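Local coordinates for rhamnosidase B (PDB 2OKX), which hydrolyses terminal alpha-L-rhamnose residues from glycosides, as a glycoside hydrolase family 78 enzyme probably acting with inversion at the anomeric carbon, at residues Ser570-Gln573 against Val574-Gly578; Leu615-Val618 against Pro619-Trp622; Val657-Thr660 against Leu661-Leu665; Cys751-Ala754 against Asp755-Ser759. All blocks are in the same frame, centred on the assembly; numbering follows the deposited sequence.

Interaction 1. Residues Ser570-Gln573 against Val574-Gly578; sequences SYEQ and VFWVG
Glu572 and Trp576 meet through one polar bond. The indole NE1 of Trp576 donates to Glu572 OE2 at 2.9 Å, with an N-H...O angle of 158°. The oxygen lies at the edge of the indole, in the plane of the ring. The donor, in turn, comes from above the carboxylate plane. The carboxylate and indole planes stand 69° apart. The Glu572 chain runs extended beyond CG, which carries its carboxylate across to the indole four residues on.

Residues 570-576 lie in the loop that leads into helix 577-590, one of the helices of the (alpha/alpha)6 barrel of the catalytic domain. Gln573 has positive phi and psi, so the chain bends sharply between Glu572 and Val574.

The apolar contact is small. The CG2 methyl of Val574 lies beside the backbone N of its own residue. From there it touches Glu572 CB at 3.7 Å and sits 3.4 Å from Glu572 O.

The carboxylate has charged neighbours of both signs. Glu572 OE1 makes a salt bridge with Arg858 and a hydrogen bond to a bound glycerol. The glycerol probably comes from the crystallisation liquor, though such molecules often mark pockets. Asp567 OD2 lies close to Glu572 OE2, a like-charged neighbour, while Asp567 OD1 accepts from Val574 N.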
loop_
_atom_site.group_PDB
_atom_site.type_symbol
_atom_site.label_atom_id
_atom_site.label_comp_id
_atom_site.label_asym_id
_atom_site.label_seq_id
_atom_site.Cartn_x
_atom_site.Cartn_y
_atom_site.Cartn_z
ATOM N N SER A 570 -1.632 -2.242 4.460
ATOM C CA SER A 570 -1.065 -3.578 4.585
ATOM C C SER A 570 -0.255 -4.057 3.381
ATOM O O SER A 570 0.975 -3.972 3.387
ATOM C CB SER A 570 -2.173 -4.592 4.897
ATOM O OG SER A 570 -3.176 -4.585 3.895
ATOM N N TYR A 571 -0.940 -4.548 2.350
ATOM C CA TYR A 571 -0.265 -5.075 1.169
ATOM C C TYR A 571 0.658 -4.155 0.380
ATOM O O TYR A 571 1.761 -4.569 0.011
ATOM C CB TYR A 571 -1.280 -5.679 0.185
ATOM C CG TYR A 571 -2.053 -6.856 0.739
ATOM C CD1 TYR A 571 -3.218 -6.664 1.479
ATOM C CD2 TYR A 571 -1.583 -8.159 0.574
ATOM C CE1 TYR A 571 -3.896 -7.739 2.048
ATOM C CE2 TYR A 571 -2.249 -9.243 1.140
ATOM C CZ TYR A 571 -3.401 -9.027 1.878
ATOM O OH TYR A 571 -4.036 -10.088 2.482
ATOM N N GLU A 572 0.245 -2.912 0.135
ATOM C CA GLU A 572 1.063 -2.040 -0.703
ATOM C C GLU A 572 1.627 -0.722 -0.163
ATOM O O GLU A 572 2.817 -0.449 -0.349
ATOM C CB GLU A 572 0.298 -1.772 -2.006
ATOM C CG GLU A 572 -0.471 -3.001 -2.504
ATOM C CD GLU A 572 -0.907 -2.897 -3.957
ATOM O OE1 GLU A 572 -1.782 -3.688 -4.372
ATOM O OE2 GLU A 572 -0.369 -2.041 -4.686
ATOM N N GLN A 573 0.795 0.095 0.484
ATOM C CA GLN A 573 1.252 1.389 1.000
ATOM C C GLN A 573 1.743 2.223 -0.189
ATOM O O GLN A 573 2.686 3.014 -0.075
ATOM C CB GLN A 573 2.388 1.194 2.014
ATOM C CG GLN A 573 1.953 0.542 3.330
ATOM C CD GLN A 573 3.127 0.053 4.172
ATOM O OE1 GLN A 573 4.188 0.675 4.208
ATOM N NE2 GLN A 573 2.926 -1.062 4.871
ATOM N N VAL A 574 1.079 2.035 -1.326
ATOM C CA VAL A 574 1.421 2.722 -2.572
ATOM C C VAL A 574 0.460 3.848 -2.945
ATOM O O VAL A 574 -0.755 3.721 -2.781
ATOM C CB VAL A 574 1.453 1.713 -3.751
ATOM C CG1 VAL A 574 1.628 2.446 -5.081
ATOM C CG2 VAL A 574 2.589 0.718 -3.551
ATOM N N PHE A 575 1.008 4.949 -3.453
ATOM C CA PHE A 575 0.169 6.049 -3.886
ATOM C C PHE A 575 -0.383 5.724 -5.270
ATOM O O PHE A 575 0.272 5.965 -6.290
ATOM C CB PHE A 575 0.958 7.367 -3.925
ATOM C CG PHE A 575 0.275 8.472 -4.700
ATOM C CD1 PHE A 575 -1.117 8.558 -4.754
ATOM C CD2 PHE A 575 1.028 9.424 -5.380
ATOM C CE1 PHE A 575 -1.744 9.577 -5.479
ATOM C CE2 PHE A 575 0.414 10.446 -6.106
ATOM C CZ PHE A 575 -0.975 10.521 -6.157
ATOM N N TRP A 576 -1.579 5.147 -5.295
ATOM C CA TRP A 576 -2.239 4.827 -6.548
ATOM C C TRP A 576 -3.088 6.041 -6.896
ATOM O O TRP A 576 -3.893 6.506 -6.088
ATOM C CB TRP A 576 -3.114 3.585 -6.402
ATOM C CG TRP A 576 -2.356 2.291 -6.520
ATOM C CD1 TRP A 576 -1.761 1.583 -5.511
ATOM C CD2 TRP A 576 -2.174 1.520 -7.712
ATOM N NE1 TRP A 576 -1.232 0.408 -6.004
ATOM C CE2 TRP A 576 -1.475 0.347 -7.352
ATOM C CE3 TRP A 576 -2.544 1.703 -9.053
ATOM C CZ2 TRP A 576 -1.140 -0.643 -8.284
ATOM C CZ3 TRP A 576 -2.210 0.718 -9.981
ATOM C CH2 TRP A 576 -1.517 -0.440 -9.590
ATOM N N VAL A 577 -2.890 6.556 -8.103
ATOM C CA VAL A 577 -3.584 7.748 -8.564
ATOM C C VAL A 577 -5.103 7.646 -8.582
ATOM O O VAL A 577 -5.792 8.532 -8.074
ATOM C CB VAL A 577 -3.077 8.139 -9.963
ATOM C CG1 VAL A 577 -3.756 9.419 -10.438
ATOM C CG2 VAL A 577 -1.562 8.318 -9.914
ATOM N N GLY A 578 -5.627 6.572 -9.159
ATOM C CA GLY A 578 -7.068 6.419 -9.222
ATOM C C GLY A 578 -7.735 6.473 -7.861
ATOM O O GLY A 578 -8.734 7.170 -7.674
#

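Interaction 2. Residues Leu615-Val618 against Pro619-Trp622; sequences LDQV and PSAW
Gln617 turns its amide toward Ser620 and Trp622, and both ends of the amide are used. Its OE1 accepts from Ser620 OG at 2.7 Å. Its NE2 donates to the backbone O of Trp622 at 2.9 Å and also to Asp616 OD2 at 3.0 Å. Both acceptors lie in the amide plane, so the three bonds together fix the rotation of the group. The chain reaches them through a bend at chi2 (79°). Trp622 CG is anti to its backbone N (chi1 177°), and Gln617 NE2 approaches the ring obliquely, 3.9 Å from Trp622 CE3.

Ser620 OG also accepts from Trp622 N at 2.9 Å, with an angle of 169°. This is an ST turn. One hydroxyl thus links the glutamine amide to the backbone two residues on. Leu615 CD2 lies 3.6 Å from Trp622 O, the same oxygen that Gln617 NE2 reaches. The peptide bond between Val618 and Pro619 is cis, which folds the chain back on itself. Gln617 O and Ser620 N are buried here without a partner in the model.

The whole turn lies in the loop between helices 595-603 and 627-644. Asp616 OD1 bonds to Ser624 just before the second helix. The Trp622 ring meets His310 edge-to-face, just beyond strand 297-309, and also contacts Phe102.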
loop_
_atom_site.group_PDB
_atom_site.type_symbol
_atom_site.label_atom_id
_atom_site.label_comp_id
_atom_site.label_asym_id
_atom_site.label_seq_id
_atom_site.Cartn_x
_atom_site.Cartn_y
_atom_site.Cartn_z
ATOM N N LEU A 615 1.900 7.412 -15.231
ATOM C CA LEU A 615 1.822 6.178 -14.446
ATOM C C LEU A 615 0.624 6.137 -13.505
ATOM O O LEU A 615 0.201 7.168 -12.985
ATOM C CB LEU A 615 3.114 5.981 -13.645
ATOM C CG LEU A 615 4.195 5.114 -14.304
ATOM C CD1 LEU A 615 4.423 5.565 -15.737
ATOM C CD2 LEU A 615 5.482 5.190 -13.496
ATOM N N ASP A 616 0.089 4.936 -13.292
ATOM C CA ASP A 616 -1.072 4.746 -12.430
ATOM C C ASP A 616 -0.749 4.771 -10.932
ATOM O O ASP A 616 -1.654 4.819 -10.098
ATOM C CB ASP A 616 -1.815 3.458 -12.827
ATOM C CG ASP A 616 -0.884 2.273 -13.032
ATOM O OD1 ASP A 616 -1.246 1.374 -13.824
ATOM O OD2 ASP A 616 0.193 2.229 -12.400
ATOM N N GLN A 617 0.539 4.728 -10.601
ATOM C CA GLN A 617 1.012 4.825 -9.219
ATOM C C GLN A 617 2.403 5.456 -9.282
ATOM O O GLN A 617 3.199 5.124 -10.162
ATOM C CB GLN A 617 1.030 3.455 -8.502
ATOM C CG GLN A 617 1.212 2.224 -9.377
ATOM C CD GLN A 617 2.652 1.997 -9.785
ATOM O OE1 GLN A 617 3.527 1.791 -8.940
ATOM N NE2 GLN A 617 2.906 2.030 -11.087
ATOM N N VAL A 618 2.678 6.393 -8.374
ATOM C CA VAL A 618 3.953 7.111 -8.359
ATOM C C VAL A 618 4.395 7.517 -6.947
ATOM O O VAL A 618 3.590 7.510 -6.015
ATOM C CB VAL A 618 3.846 8.416 -9.193
ATOM C CG1 VAL A 618 3.418 8.104 -10.619
ATOM C CG2 VAL A 618 2.837 9.368 -8.537
ATOM N N PRO A 619 5.696 7.818 -6.760
ATOM C CA PRO A 619 6.766 7.740 -7.766
ATOM C C PRO A 619 7.151 6.267 -7.746
ATOM O O PRO A 619 7.501 5.734 -6.690
ATOM C CB PRO A 619 7.846 8.652 -7.193
ATOM C CG PRO A 619 7.689 8.452 -5.714
ATOM C CD PRO A 619 6.184 8.459 -5.525
ATOM N N SER A 620 7.074 5.605 -8.899
ATOM C CA SER A 620 7.333 4.171 -8.941
ATOM C C SER A 620 8.213 3.647 -10.066
ATOM O O SER A 620 8.358 4.279 -11.116
ATOM C CB SER A 620 5.990 3.435 -8.986
ATOM O OG SER A 620 6.158 2.046 -9.196
ATOM N N ALA A 621 8.783 2.468 -9.832
ATOM C CA ALA A 621 9.639 1.811 -10.810
ATOM C C ALA A 621 8.807 0.872 -11.679
ATOM O O ALA A 621 9.340 0.200 -12.559
ATOM C CB ALA A 621 10.751 1.037 -10.105
ATOM N N TRP A 622 7.503 0.804 -11.420
ATOM C CA TRP A 622 6.630 -0.035 -12.238
ATOM C C TRP A 622 6.002 0.880 -13.280
ATOM O O TRP A 622 5.105 1.662 -12.968
ATOM C CB TRP A 622 5.520 -0.705 -11.412
ATOM C CG TRP A 622 4.547 -1.519 -12.262
ATOM C CD1 TRP A 622 4.769 -2.003 -13.528
ATOM C CD2 TRP A 622 3.232 -1.973 -11.891
ATOM N NE1 TRP A 622 3.682 -2.726 -13.961
ATOM C CE2 TRP A 622 2.725 -2.725 -12.979
ATOM C CE3 TRP A 622 2.436 -1.819 -10.747
ATOM C CZ2 TRP A 622 1.456 -3.322 -12.955
ATOM C CZ3 TRP A 622 1.173 -2.415 -10.720
ATOM C CH2 TRP A 622 0.697 -3.157 -11.819
#

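Interaction 3. Residues Val657-Thr660 against Leu661-Leu665; sequences VKHT and LTHYL
Val657 O, Lys658 O and Thr660 O accept from Leu661 N, Thr662 N and Tyr664 N in the four-residue steps of an alpha helix; the matching bond from His663 N to His659 O is weak at 3.4 Å. His663 ND1 also donates to His659 O at 2.9 Å, nearly straight at 169°, with the oxygen in the plane of the ring. CG of His663 sits beside its own backbone N (chi1 -71°), which lets the ring lean back along the helix. The edge of this ring points to the face of His659, an offset edge-to-face pair with centroids 4.6 Å apart and planes at 61°. Thr662 OG1 also turns back and donates to Lys658 O at 2.9 Å. That carbonyl therefore holds two donors from one residue. Thr660 and Tyr664 cross: Thr660 OG1 lies 3.2 Å from Tyr664 CE1, while OG1 is bonded to Pro612 O. The Val657 and Leu661 side chains lie side by side, CG1 to CD1 4.2 Å.

Val657 and Leu661 pack against helices 627-644 and 696-715, and Leu661 reaches helix 723-739 as well. The histidines touch the loop at Pro612, and Tyr664 OH bonds to Leu613 O in the same loop.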
loop_
_atom_site.group_PDB
_atom_site.type_symbol
_atom_site.label_atom_id
_atom_site.label_comp_id
_atom_site.label_asym_id
_atom_site.label_seq_id
_atom_site.Cartn_x
_atom_site.Cartn_y
_atom_site.Cartn_z
ATOM N N VAL A 657 -1.674 18.793 -17.555
ATOM C CA VAL A 657 -2.995 18.278 -17.900
ATOM C C VAL A 657 -3.187 18.282 -19.413
ATOM O O VAL A 657 -3.648 17.301 -19.998
ATOM C CB VAL A 657 -4.112 19.131 -17.249
ATOM C CG1 VAL A 657 -5.473 18.691 -17.763
ATOM C CG2 VAL A 657 -4.050 18.991 -15.731
ATOM N N LYS A 658 -2.831 19.399 -20.037
ATOM C CA LYS A 658 -2.949 19.554 -21.484
ATOM C C LYS A 658 -2.061 18.526 -22.186
ATOM O O LYS A 658 -2.481 17.858 -23.133
ATOM C CB LYS A 658 -2.522 20.971 -21.873
ATOM C CG LYS A 658 -2.611 21.298 -23.353
ATOM C CD LYS A 658 -2.161 22.734 -23.597
ATOM C CE LYS A 658 -2.256 23.110 -25.064
ATOM N NZ LYS A 658 -3.649 22.980 -25.570
ATOM N N HIS A 659 -0.833 18.403 -21.693
ATOM C CA HIS A 659 0.145 17.475 -22.244
ATOM C C HIS A 659 -0.359 16.034 -22.347
ATOM O O HIS A 659 -0.275 15.417 -23.407
ATOM C CB HIS A 659 1.421 17.514 -21.400
ATOM C CG HIS A 659 2.463 16.529 -21.827
ATOM N ND1 HIS A 659 3.096 16.594 -23.051
ATOM C CD2 HIS A 659 2.975 15.444 -21.198
ATOM C CE1 HIS A 659 3.952 15.593 -23.155
ATOM N NE2 HIS A 659 3.898 14.881 -22.044
ATOM N N THR A 660 -0.885 15.496 -21.249
ATOM C CA THR A 660 -1.363 14.119 -21.261
ATOM C C THR A 660 -2.621 13.926 -22.108
ATOM O O THR A 660 -2.753 12.916 -22.806
ATOM C CB THR A 660 -1.615 13.595 -19.820
ATOM O OG1 THR A 660 -1.789 12.173 -19.861
ATOM C CG2 THR A 660 -2.856 14.238 -19.214
ATOM N N LEU A 661 -3.544 14.884 -22.062
ATOM C CA LEU A 661 -4.762 14.770 -22.858
ATOM C C LEU A 661 -4.427 14.780 -24.347
ATOM O O LEU A 661 -5.052 14.073 -25.138
ATOM C CB LEU A 661 -5.731 15.911 -22.541
ATOM C CG LEU A 661 -6.529 15.758 -21.242
ATOM C CD1 LEU A 661 -7.419 16.979 -21.038
ATOM C CD2 LEU A 661 -7.370 14.488 -21.315
ATOM N N THR A 662 -3.437 15.582 -24.720
ATOM C CA THR A 662 -3.014 15.669 -26.111
ATOM C C THR A 662 -2.596 14.288 -26.604
ATOM O O THR A 662 -2.978 13.865 -27.696
ATOM C CB THR A 662 -1.828 16.643 -26.276
ATOM O OG1 THR A 662 -2.261 17.975 -25.974
ATOM C CG2 THR A 662 -1.282 16.593 -27.703
ATOM N N HIS A 663 -1.823 13.576 -25.788
ATOM C CA HIS A 663 -1.370 12.247 -26.173
ATOM C C HIS A 663 -2.454 11.175 -26.131
ATOM O O HIS A 663 -2.393 10.205 -26.886
ATOM C CB HIS A 663 -0.162 11.837 -25.331
ATOM C CG HIS A 663 1.082 12.594 -25.674
ATOM N ND1 HIS A 663 1.285 13.904 -25.298
ATOM C CD2 HIS A 663 2.162 12.243 -26.412
ATOM C CE1 HIS A 663 2.435 14.328 -25.790
ATOM N NE2 HIS A 663 2.988 13.341 -26.471
ATOM N N TYR A 664 -3.450 11.331 -25.265
ATOM C CA TYR A 664 -4.523 10.345 -25.223
ATOM C C TYR A 664 -5.353 10.452 -26.500
ATOM O O TYR A 664 -5.852 9.450 -27.019
ATOM C CB TYR A 664 -5.423 10.546 -23.997
ATOM C CG TYR A 664 -4.938 9.801 -22.769
ATOM C CD1 TYR A 664 -4.144 10.429 -21.814
ATOM C CD2 TYR A 664 -5.236 8.448 -22.594
ATOM C CE1 TYR A 664 -3.651 9.727 -20.712
ATOM C CE2 TYR A 664 -4.750 7.738 -21.497
ATOM C CZ TYR A 664 -3.957 8.383 -20.562
ATOM O OH TYR A 664 -3.460 7.678 -19.485
ATOM N N LEU A 665 -5.491 11.675 -27.005
ATOM C CA LEU A 665 -6.253 11.923 -28.226
ATOM C C LEU A 665 -5.604 11.259 -29.440
ATOM O O LEU A 665 -6.292 10.853 -30.379
ATOM C CB LEU A 665 -6.386 13.429 -28.470
ATOM C CG LEU A 665 -7.362 14.177 -27.560
ATOM C CD1 LEU A 665 -7.316 15.672 -27.854
ATOM C CD2 LEU A 665 -8.764 13.633 -27.779
#

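Interaction 4. Residues Cys751-Ala754 against Asp755-Ser759; sequences CIHA and DGRRS
Cys751 O accepts from Ser759 N at 2.8 Å, and His753 N donates to Arg757 O, also at 2.8 Å. These two backbone bonds flank Ile752 and Arg758, which form a non-hydrogen-bonded antiparallel pair. The chain reverses in a type I turn from His753 to Gly756, closed by Gly756 N to His753 O at 2.9 Å. Gly756 has positive phi (85°). The arrangement is a 3:5 hairpin, a type I turn with a G1 bulge. Asp755 adds an Asx turn: its OD2 accepts from Arg757 N at 3.0 Å, approached from above the carboxylate plane.

The His753 and Arg757 side chains run alongside each other, pointing the same way. The Arg757 chain bends at chi3 (66°), which brings NH2 over a face of the imidazole. CZ of Arg757 comes within 3.2 Å of His753 CD2, and the two planes are 37° apart. The polar ends of the imidazole have other partners: ND1 bonds to Glu692, and NE2 weakly to Asp688.

Cys751 SG lies 3.9 Å above the plane of the His753 ring, offset toward its rim, and touches Ser759 CB at 3.8 Å. Ile752 and Arg758 lie side by side, with Ile752 CD1 4.2 Å from Arg758 NH1. The Arg758 guanidinium bonds through NH2 to Val739 O.

The hairpin projects from the end of strand 747-752. Ile752 is backbone-bonded to Ile694 of strand 694-695, and Ser759 OG bonds to Asp688. Beyond Ser759 the chain goes on to helix 764-772.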
loop_
_atom_site.group_PDB
_atom_site.type_symbol
_atom_site.label_atom_id
_atom_site.label_comp_id
_atom_site.label_asym_id
_atom_site.label_seq_id
_atom_site.Cartn_x
_atom_site.Cartn_y
_atom_site.Cartn_z
ATOM N N CYS A 751 -17.417 -3.227 -24.706
ATOM C CA CYS A 751 -16.298 -2.919 -25.587
ATOM C C CYS A 751 -16.425 -3.481 -26.995
ATOM O O CYS A 751 -17.413 -4.127 -27.353
ATOM C CB CYS A 751 -15.007 -3.474 -24.987
ATOM S SG CYS A 751 -14.905 -5.288 -25.093
ATOM N N ILE A 752 -15.390 -3.206 -27.780
ATOM C CA ILE A 752 -15.250 -3.691 -29.144
ATOM C C ILE A 752 -13.851 -4.294 -29.136
ATOM O O ILE A 752 -12.859 -3.583 -28.957
ATOM C CB ILE A 752 -15.299 -2.555 -30.190
ATOM C CG1 ILE A 752 -16.706 -1.962 -30.260
ATOM C CG2 ILE A 752 -14.891 -3.096 -31.559
ATOM C CD1 ILE A 752 -16.859 -0.867 -31.303
ATOM N N HIS A 753 -13.780 -5.608 -29.304
ATOM C CA HIS A 753 -12.509 -6.314 -29.293
ATOM C C HIS A 753 -11.585 -5.928 -30.442
ATOM O O HIS A 753 -11.995 -5.257 -31.388
ATOM C CB HIS A 753 -12.774 -7.817 -29.295
ATOM C CG HIS A 753 -13.432 -8.303 -28.041
ATOM N ND1 HIS A 753 -12.732 -8.554 -26.881
ATOM C CD2 HIS A 753 -14.734 -8.540 -27.753
ATOM C CE1 HIS A 753 -13.572 -8.925 -25.933
ATOM N NE2 HIS A 753 -14.794 -8.924 -26.435
ATOM N N ALA A 754 -10.332 -6.356 -30.342
ATOM C CA ALA A 754 -9.327 -6.061 -31.350
ATOM C C ALA A 754 -9.741 -6.523 -32.746
ATOM O O ALA A 754 -9.496 -5.827 -33.729
ATOM C CB ALA A 754 -7.999 -6.700 -30.958
ATOM N N ASP A 755 -10.366 -7.694 -32.829
ATOM C CA ASP A 755 -10.797 -8.231 -34.116
ATOM C C ASP A 755 -12.092 -7.589 -34.599
ATOM O O ASP A 755 -12.697 -8.047 -35.569
ATOM C CB ASP A 755 -10.971 -9.752 -34.031
ATOM C CG ASP A 755 -11.979 -10.172 -32.978
ATOM O OD1 ASP A 755 -12.240 -11.389 -32.860
ATOM O OD2 ASP A 755 -12.506 -9.289 -32.268
ATOM N N GLY A 756 -12.512 -6.527 -33.917
ATOM C CA GLY A 756 -13.727 -5.833 -34.301
ATOM C C GLY A 756 -14.988 -6.447 -33.727
ATOM O O GLY A 756 -16.084 -5.930 -33.940
ATOM N N ARG A 757 -14.842 -7.548 -32.998
ATOM C CA ARG A 757 -15.998 -8.207 -32.405
ATOM C C ARG A 757 -16.608 -7.366 -31.286
ATOM O O ARG A 757 -15.964 -7.100 -30.270
ATOM C CB ARG A 757 -15.608 -9.585 -31.861
ATOM C CG ARG A 757 -16.773 -10.353 -31.253
ATOM C CD ARG A 757 -16.382 -11.781 -30.896
ATOM N NE ARG A 757 -15.388 -11.842 -29.828
ATOM C CZ ARG A 757 -15.620 -11.481 -28.569
ATOM N NH1 ARG A 757 -16.816 -11.029 -28.215
ATOM N NH2 ARG A 757 -14.655 -11.573 -27.663
ATOM N N ARG A 758 -17.850 -6.942 -31.488
ATOM C CA ARG A 758 -18.558 -6.145 -30.496
ATOM C C ARG A 758 -18.887 -7.048 -29.317
ATOM O O ARG A 758 -19.350 -8.176 -29.499
ATOM C CB ARG A 758 -19.849 -5.580 -31.092
ATOM C CG ARG A 758 -19.635 -4.647 -32.274
ATOM C CD ARG A 758 -20.942 -4.399 -33.017
ATOM N NE ARG A 758 -21.931 -3.689 -32.208
ATOM C CZ ARG A 758 -21.860 -2.399 -31.899
ATOM N NH1 ARG A 758 -20.844 -1.662 -32.328
ATOM N NH2 ARG A 758 -22.812 -1.840 -31.160
ATOM N N SER A 759 -18.642 -6.554 -28.109
ATOM C CA SER A 759 -18.914 -7.326 -26.905
ATOM C C SER A 759 -20.404 -7.572 -26.724
ATOM O O SER A 759 -21.230 -6.750 -27.115
ATOM C CB SER A 759 -18.372 -6.596 -25.673
ATOM O OG SER A 759 -18.751 -7.268 -24.484
#

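In the fold
All four contacts belong to the catalytic domain and follow in series along the chain. Interactions 1 and 2 touch, with centres 10 Å apart. Val577 N lies 2.9 Å from Asp616 O, and Phe575 O lies 3.2 Å from Val618 N; both are probable hydrogen bonds. Both contacts also lie near bound glycerol: the Glu572 side chain at about 3 Å and Trp622 at about 4 Å. Probably from the crystallisation liquor, it may mark a pocket. Interaction 3 comes no nearer than about 7 Å to interaction 2, between nearest atoms. Interaction 4 stands apart, its centre about 32 Å from that of interaction 1 and 25 Å from that of interaction 3.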